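Local coordinates for hemerythrin HHE cation binding domain protein (PDB 6TYJ) that binds zinc and iron ions in a hemerythrin-type helical bundle and is probably a non-haem metalloprotein, at residues P64-A69 against I123-E128. Numbering follows the deposited sequence.
Sequences PALSAA and IPAPPE
Leu-66 O accepts the backbone N-H of Ala-69 at 3.1 Å, closing a type I beta turn whose two end residues both pack against the proline-rich segment 123-128. The case illustrates how a tight turn between helices can present apolar side chains to a loop without any polar bond between the two. Leu-66 grips Ala-125 with its branch point and both methyls: CG lies 3.8 Å from Ala-125 CB, and CD2 reaches on to Pro-126 CD at 3.7 Å, the leucine side chain crossing the proline ring at about a right angle. Ala-69, at the N-cap position of the next helix, takes the neighbouring part of the same ring, its CB 3.8 Å from Pro-126 CG. One pyrrolidine thus serves both ends of the turn, CD for the leucine and CG for the alanine.

Toward the exposed margin, the methyl of Ala-68 rests on the main-chain carbonyl of Glu-128, CB to O 3.8 Å. The glutamate chain leaves with CG anti to the carbonyl carbon (chi1 -60°) and bends at chi2 (78°), which brings OE1 back to 4.1 Å from Ala-69 CB, a loose contact.

Beyond the pair, Tyr-13 OH of helix 12-32 is hydrogen-bonded to Ala-125 N, while Leu-66 also touches Met-122 and Val-129. The contact lies at one end of the bundle, the Leu-66 side chain about 11 Å from a bound zinc ion: the 66-69 turn joins helix 38-65 to helix 70-91, whose Ile-73 touches Leu-66 and Leu-72 touches Pro-126, and it meets the loop running from helix 100-121 to helix 133-161.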
loop_
_atom_site.group_PDB
_atom_site.type_symbol
_atom_site.label_atom_id
_atom_site.label_comp_id
_atom_site.label_asym_id
_atom_site.label_seq_id
_atom_site.Cartn_x
_atom_site.Cartn_y
_atom_site.Cartn_z
ATOM N N PRO A 64 3.811 13.567 -5.551
ATOM C CA PRO A 64 3.818 14.930 -6.103
ATOM C C PRO A 64 5.018 15.742 -5.646
ATOM O O PRO A 64 5.558 16.546 -6.430
ATOM C CB PRO A 64 2.478 15.502 -5.605
ATOM C CG PRO A 64 1.576 14.271 -5.586
ATOM C CD PRO A 64 2.478 13.181 -5.030
ATOM N N ALA A 65 5.447 15.557 -4.390
ATOM C CA ALA A 65 6.631 16.236 -3.880
ATOM C C ALA A 65 7.882 15.814 -4.629
ATOM O O ALA A 65 8.868 16.571 -4.697
ATOM C CB ALA A 65 6.802 15.947 -2.389
ATOM N N LEU A 66 7.856 14.618 -5.199
ATOM C CA LEU A 66 8.975 14.060 -5.931
ATOM C C LEU A 66 8.795 14.180 -7.444
ATOM O O LEU A 66 9.495 13.493 -8.193
ATOM C CB LEU A 66 9.171 12.594 -5.537
ATOM C CG LEU A 66 10.058 12.349 -4.306
ATOM C CD1 LEU A 66 9.507 12.978 -3.026
ATOM C CD2 LEU A 66 10.337 10.860 -4.116
ATOM N N SER A 67 7.896 15.067 -7.906
ATOM C CA SER A 67 7.525 15.075 -9.317
ATOM C C SER A 67 8.691 15.393 -10.251
ATOM O O SER A 67 8.618 15.064 -11.439
ATOM C CB SER A 67 6.379 16.064 -9.559
ATOM O OG SER A 67 6.781 17.372 -9.201
ATOM N N ALA A 68 9.788 15.984 -9.749
ATOM C CA ALA A 68 10.891 16.298 -10.642
ATOM C C ALA A 68 11.552 15.050 -11.217
ATOM O O ALA A 68 12.246 15.146 -12.237
ATOM C CB ALA A 68 11.935 17.175 -9.930
ATOM N N ALA A 69 11.348 13.894 -10.594
ATOM C CA ALA A 69 11.925 12.642 -11.079
ATOM C C ALA A 69 10.939 11.953 -12.030
ATOM O O ALA A 69 10.331 10.927 -11.713
ATOM C CB ALA A 69 12.268 11.753 -9.894
ATOM N N ILE A 123 13.004 6.328 -2.073
ATOM C CA ILE A 123 13.166 6.651 -0.654
ATOM C C ILE A 123 14.628 6.439 -0.276
ATOM O O ILE A 123 15.075 5.283 -0.197
ATOM C CB ILE A 123 12.259 5.782 0.234
ATOM C CG1 ILE A 123 10.782 5.945 -0.144
ATOM C CG2 ILE A 123 12.506 6.086 1.728
ATOM C CD1 ILE A 123 9.866 4.931 0.565
ATOM N N PRO A 124 15.427 7.500 -0.032
ATOM C CA PRO A 124 15.064 8.926 -0.101
ATOM C C PRO A 124 14.827 9.393 -1.515
ATOM O O PRO A 124 15.014 8.633 -2.455
ATOM C CB PRO A 124 16.283 9.647 0.487
ATOM C CG PRO A 124 17.118 8.599 1.105
ATOM C CD PRO A 124 16.820 7.314 0.396
ATOM N N ALA A 125 14.425 10.659 -1.661
ATOM C CA ALA A 125 14.060 11.149 -2.973
ATOM C C ALA A 125 15.233 11.050 -3.943
ATOM O O ALA A 125 16.402 11.180 -3.544
ATOM C CB ALA A 125 13.583 12.592 -2.898
ATOM N N PRO A 126 14.947 10.848 -5.225
ATOM C CA PRO A 126 16.007 10.784 -6.237
ATOM C C PRO A 126 16.757 12.103 -6.358
ATOM O O PRO A 126 16.275 13.169 -5.930
ATOM C CB PRO A 126 15.243 10.460 -7.532
ATOM C CG PRO A 126 13.964 9.897 -7.109
ATOM C CD PRO A 126 13.622 10.525 -5.785
ATOM N N PRO A 127 17.943 12.075 -6.968
ATOM C CA PRO A 127 18.813 13.261 -6.955
ATOM C C PRO A 127 18.202 14.509 -7.592
ATOM O O PRO A 127 18.563 15.625 -7.197
ATOM C CB PRO A 127 20.052 12.775 -7.719
ATOM C CG PRO A 127 20.095 11.298 -7.446
ATOM C CD PRO A 127 18.660 10.857 -7.387
ATOM N N GLU A 128 17.280 14.354 -8.550
ATOM C CA GLU A 128 16.641 15.501 -9.204
ATOM C C GLU A 128 15.737 16.284 -8.268
ATOM O O GLU A 128 15.422 17.451 -8.559
ATOM C CB GLU A 128 15.793 15.031 -10.394
ATOM C CG GLU A 128 16.535 14.306 -11.483
ATOM C CD GLU A 128 16.856 12.857 -11.122
ATOM O OE1 GLU A 128 16.319 12.341 -10.113
ATOM O OE2 GLU A 128 17.665 12.241 -11.848
#